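Local coordinates for protein 3-hydroxyadipyl-CoA dehydrogenase (Escherichia coli, PDB 3MOG) that oxidises (3S)-3-hydroxyadipyl-CoA to 3-oxoadipyl-CoA with NAD(+) as electron acceptor, a step in the breakdown of phenylacetate, at residues L96-A107 with A127-V138. Residues are numbered along the deposited sequence; the frame is centred on the assembly and turned at random.
Sequences LEVKKALFAQLA and AIAAEIKNPERV
I128 lays its CG2 methyl on the ring of F103, the central apolar contact where helix 96-109 of the Rossmann-type NAD-binding domain packs against the chain that leads from the end of helix 125-128 into strand 138-143. The evidence for a CH-pi contact is direct: CG2 of I128 lies 3.8 Å from the centroid of the F103 ring, 11° off its normal. I128 holds CG2 anti to its own backbone N while CG1, chi1 -72°, swings the other branch toward K99, whose CD it meets through CD1. Around F103 the packing continues: V138 CG1 stands 4.0 Å from F103 CE1, and I132 CG2 touches F103 CB at the ring's root, while L116 of strand 115-118 and E90 of strand 87-90 also border the side chain, placing the ring between helix and sheet. With an alanine in place of F103, the CG2 methyl of I128 and CG1 of V138 would probably lose their common packing surface, leaving a gap between helix and sheet. Farther along the helix, A107 CB comes within 3.9 Å of K133 CB.

K100 supplies the polar side. Its chain, bent at chi3 (71°) and chi4, brings NZ back over the end of helix 125-128, where it makes a weak salt bridge to E131 OE2 at 3.3 Å and a longer, weak bond from NZ to A127 O (3.5 Å). A water bridges K100 NZ to the backbone of the facing segment: it accepts from K100 NZ, 3.0 Å away, and from E131 N, and donates to I128 O at 2.7 Å.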
loop_
_atom_site.group_PDB
_atom_site.type_symbol
_atom_site.label_atom_id
_atom_site.label_comp_id
_atom_site.label_asym_id
_atom_site.label_seq_id
_atom_site.Cartn_x
_atom_site.Cartn_y
_atom_site.Cartn_z
ATOM N N LEU C 96 22.339 -7.049 8.879
ATOM C CA LEU C 96 22.597 -8.002 7.791
ATOM C C LEU C 96 24.071 -8.125 7.423
ATOM O O LEU C 96 24.601 -9.236 7.322
ATOM C CB LEU C 96 21.777 -7.648 6.539
ATOM C CG LEU C 96 22.095 -8.425 5.249
ATOM C CD1 LEU C 96 21.760 -9.914 5.365
ATOM C CD2 LEU C 96 21.450 -7.803 4.000
ATOM N N GLU C 97 24.718 -6.980 7.214
ATOM C CA GLU C 97 26.106 -6.940 6.729
ATOM C C GLU C 97 27.129 -7.543 7.708
ATOM O O GLU C 97 28.088 -8.171 7.279
ATOM C CB GLU C 97 26.509 -5.518 6.289
ATOM C CG GLU C 97 25.675 -4.901 5.140
ATOM C CD GLU C 97 25.462 -5.829 3.926
ATOM O OE1 GLU C 97 24.317 -5.859 3.409
ATOM O OE2 GLU C 97 26.420 -6.517 3.484
ATOM N N VAL C 98 26.897 -7.365 9.009
ATOM C CA VAL C 98 27.693 -8.031 10.052
ATOM C C VAL C 98 27.601 -9.564 9.953
ATOM O O VAL C 98 28.626 -10.253 9.936
ATOM C CB VAL C 98 27.277 -7.573 11.470
ATOM C CG1 VAL C 98 28.199 -8.168 12.524
ATOM C CG2 VAL C 98 27.285 -6.045 11.573
ATOM N N LYS C 99 26.373 -10.083 9.860
ATOM C CA LYS C 99 26.137 -11.528 9.758
ATOM C C LYS C 99 26.757 -12.132 8.514
ATOM O O LYS C 99 27.337 -13.220 8.574
ATOM C CB LYS C 99 24.642 -11.842 9.780
ATOM C CG LYS C 99 24.071 -11.948 11.158
ATOM C CD LYS C 99 22.573 -12.133 11.112
ATOM C CE LYS C 99 22.024 -12.248 12.517
ATOM N NZ LYS C 99 20.798 -11.442 12.661
ATOM N N LYS C 100 26.630 -11.419 7.393
ATOM C CA LYS C 100 27.205 -11.859 6.119
ATOM C C LYS C 100 28.721 -11.981 6.234
ATOM O O LYS C 100 29.302 -12.970 5.776
ATOM C CB LYS C 100 26.818 -10.908 4.988
ATOM C CG LYS C 100 25.419 -11.148 4.411
ATOM C CD LYS C 100 24.985 -10.039 3.422
ATOM C CE LYS C 100 25.750 -10.070 2.100
ATOM N NZ LYS C 100 25.522 -11.310 1.307
ATOM N N ALA C 101 29.335 -10.989 6.885
ATOM C CA ALA C 101 30.772 -11.000 7.195
ATOM C C ALA C 101 31.172 -12.144 8.140
ATOM O O ALA C 101 32.192 -12.803 7.923
ATOM C CB ALA C 101 31.209 -9.646 7.774
ATOM N N LEU C 102 30.363 -12.374 9.175
ATOM C CA LEU C 102 30.598 -13.469 10.119
ATOM C C LEU C 102 30.529 -14.832 9.436
ATOM O O LEU C 102 31.406 -15.671 9.642
ATOM C CB LEU C 102 29.610 -13.403 11.289
ATOM C CG LEU C 102 29.712 -14.339 12.504
ATOM C CD1 LEU C 102 31.150 -14.602 12.970
ATOM C CD2 LEU C 102 28.910 -13.737 13.643
ATOM N N PHE C 103 29.506 -15.045 8.612
ATOM C CA PHE C 103 29.293 -16.356 7.990
ATOM C C PHE C 103 30.300 -16.653 6.890
ATOM O O PHE C 103 30.648 -17.814 6.654
ATOM C CB PHE C 103 27.854 -16.508 7.485
ATOM C CG PHE C 103 26.898 -17.029 8.526
ATOM C CD1 PHE C 103 26.436 -18.337 8.465
ATOM C CD2 PHE C 103 26.458 -16.208 9.565
ATOM C CE1 PHE C 103 25.551 -18.817 9.415
ATOM C CE2 PHE C 103 25.583 -16.680 10.523
ATOM C CZ PHE C 103 25.127 -17.992 10.454
ATOM N N ALA C 104 30.772 -15.591 6.238
ATOM C CA ALA C 104 31.879 -15.680 5.292
ATOM C C ALA C 104 33.149 -16.172 5.997
ATOM O O ALA C 104 33.840 -17.065 5.500
ATOM C CB ALA C 104 32.118 -14.330 4.628
ATOM N N GLN C 105 33.430 -15.607 7.169
ATOM C CA GLN C 105 34.570 -16.031 7.975
ATOM C C GLN C 105 34.461 -17.488 8.467
ATOM O O GLN C 105 35.460 -18.206 8.496
ATOM C CB GLN C 105 34.776 -15.069 9.145
ATOM C CG GLN C 105 36.218 -15.003 9.636
ATOM C CD GLN C 105 36.458 -13.915 10.680
ATOM O OE1 GLN C 105 37.596 -13.681 11.090
ATOM N NE2 GLN C 105 35.387 -13.249 11.115
ATOM N N LEU C 106 33.252 -17.923 8.833
ATOM C CA LEU C 106 33.029 -19.296 9.299
ATOM C C LEU C 106 33.071 -20.313 8.168
ATOM O O LEU C 106 33.273 -21.499 8.406
ATOM C CB LEU C 106 31.689 -19.419 10.028
ATOM C CG LEU C 106 31.420 -18.624 11.305
ATOM C CD1 LEU C 106 29.930 -18.629 11.547
ATOM C CD2 LEU C 106 32.155 -19.206 12.507
ATOM N N ALA C 107 32.862 -19.855 6.938
ATOM C CA ALA C 107 32.962 -20.737 5.773
ATOM C C ALA C 107 34.390 -21.261 5.546
ATOM O O ALA C 107 34.567 -22.427 5.184
ATOM C CB ALA C 107 32.422 -20.055 4.525
ATOM N N ALA C 127 19.611 -14.526 2.298
ATOM C CA ALA C 127 20.545 -13.410 2.178
ATOM C C ALA C 127 21.817 -13.626 2.992
ATOM O O ALA C 127 22.886 -13.160 2.594
ATOM C CB ALA C 127 19.876 -12.096 2.561
ATOM N N ILE C 128 21.694 -14.315 4.129
ATOM C CA ILE C 128 22.857 -14.707 4.933
ATOM C C ILE C 128 23.694 -15.712 4.145
ATOM O O ILE C 128 24.919 -15.574 4.055
ATOM C CB ILE C 128 22.433 -15.305 6.307
ATOM C CG1 ILE C 128 21.892 -14.207 7.215
ATOM C CG2 ILE C 128 23.606 -16.015 7.007
ATOM C CD1 ILE C 128 20.989 -14.729 8.324
ATOM N N ALA C 129 23.011 -16.682 3.537
ATOM C CA ALA C 129 23.642 -17.824 2.879
ATOM C C ALA C 129 24.083 -17.541 1.453
ATOM O O ALA C 129 24.614 -18.436 0.774
ATOM C CB ALA C 129 22.693 -19.002 2.877
ATOM N N ALA C 130 23.852 -16.304 1.018
ATOM C CA ALA C 130 23.990 -15.892 -0.382
ATOM C C ALA C 130 25.395 -16.093 -0.960
ATOM O O ALA C 130 25.556 -16.756 -1.986
ATOM C CB ALA C 130 23.523 -14.427 -0.557
ATOM N N GLU C 131 26.403 -15.549 -0.283
ATOM C CA GLU C 131 27.759 -15.513 -0.836
ATOM C C GLU C 131 28.700 -16.538 -0.202
ATOM O O GLU C 131 29.878 -16.598 -0.555
ATOM C CB GLU C 131 28.354 -14.102 -0.718
ATOM C CG GLU C 131 27.448 -12.985 -1.234
ATOM C CD GLU C 131 28.200 -11.694 -1.500
ATOM O OE1 GLU C 131 29.062 -11.690 -2.404
ATOM O OE2 GLU C 131 27.922 -10.683 -0.817
ATOM N N ILE C 132 28.182 -17.350 0.720
ATOM C CA ILE C 132 29.041 -18.255 1.485
ATOM C C ILE C 132 29.190 -19.631 0.828
ATOM O O ILE C 132 28.329 -20.050 0.052
ATOM C CB ILE C 132 28.661 -18.320 3.015
ATOM C CG1 ILE C 132 27.647 -19.427 3.318
ATOM C CG2 ILE C 132 28.216 -16.946 3.534
ATOM C CD1 ILE C 132 28.272 -20.684 3.904
ATOM N N LYS C 133 30.281 -20.312 1.192
ATOM C CA LYS C 133 30.823 -21.493 0.503
ATOM C C LYS C 133 29.880 -22.643 0.198
ATOM O O LYS C 133 29.648 -22.949 -0.966
ATOM C CB LYS C 133 32.085 -22.006 1.218
ATOM C CG LYS C 133 33.408 -21.917 0.428
ATOM C CD LYS C 133 33.490 -20.763 -0.587
ATOM C CE LYS C 133 33.529 -21.287 -2.033
ATOM N NZ LYS C 133 33.519 -20.190 -3.045
ATOM N N ASN C 134 29.367 -23.305 1.224
ATOM C CA ASN C 134 28.433 -24.399 1.004
ATOM C C ASN C 134 27.066 -23.981 1.506
ATOM O O ASN C 134 26.710 -24.284 2.635
ATOM C CB ASN C 134 28.900 -25.658 1.729
ATOM C CG ASN C 134 29.974 -26.393 0.977
ATOM O OD1 ASN C 134 31.077 -25.881 0.808
ATOM N ND2 ASN C 134 29.666 -27.607 0.525
ATOM N N PRO C 135 26.282 -23.283 0.665
ATOM C CA PRO C 135 25.100 -22.573 1.178
ATOM C C PRO C 135 24.037 -23.505 1.770
ATOM O O PRO C 135 23.199 -23.071 2.562
ATOM C CB PRO C 135 24.573 -21.843 -0.059
ATOM C CG PRO C 135 25.027 -22.682 -1.211
ATOM C CD PRO C 135 26.332 -23.288 -0.811
ATOM N N GLU C 136 24.132 -24.782 1.414
ATOM C CA GLU C 136 23.205 -25.834 1.806
ATOM C C GLU C 136 23.220 -26.195 3.287
ATOM O O GLU C 136 22.265 -26.801 3.788
ATOM C CB GLU C 136 23.521 -27.088 0.993
ATOM C CG GLU C 136 24.947 -27.086 0.433
ATOM C CD GLU C 136 25.653 -28.417 0.585
ATOM O OE1 GLU C 136 25.008 -29.476 0.408
ATOM O OE2 GLU C 136 26.868 -28.395 0.882
ATOM N N ARG C 137 24.301 -25.870 3.986
ATOM C CA ARG C 137 24.376 -26.194 5.410
ATOM C C ARG C 137 24.118 -24.967 6.271
ATOM O O ARG C 137 24.331 -24.995 7.476
ATOM C CB ARG C 137 25.686 -26.920 5.796
ATOM C CG ARG C 137 26.975 -26.382 5.172
ATOM C CD ARG C 137 27.359 -25.035 5.744
ATOM N NE ARG C 137 28.411 -24.377 4.979
ATOM C CZ ARG C 137 29.696 -24.383 5.317
ATOM N NH1 ARG C 137 30.097 -25.017 6.416
ATOM N NH2 ARG C 137 30.577 -23.745 4.558
ATOM N N VAL C 138 23.690 -23.883 5.627
ATOM C CA VAL C 138 23.200 -22.706 6.332
ATOM C C VAL C 138 21.689 -22.858 6.548
ATOM O O VAL C 138 20.974 -23.306 5.654
ATOM C CB VAL C 138 23.507 -21.404 5.567
ATOM C CG1 VAL C 138 23.262 -20.185 6.439
ATOM C CG2 VAL C 138 24.943 -21.400 5.070
HETATM O O HOH W 1 26.253 -14.087 2.302
#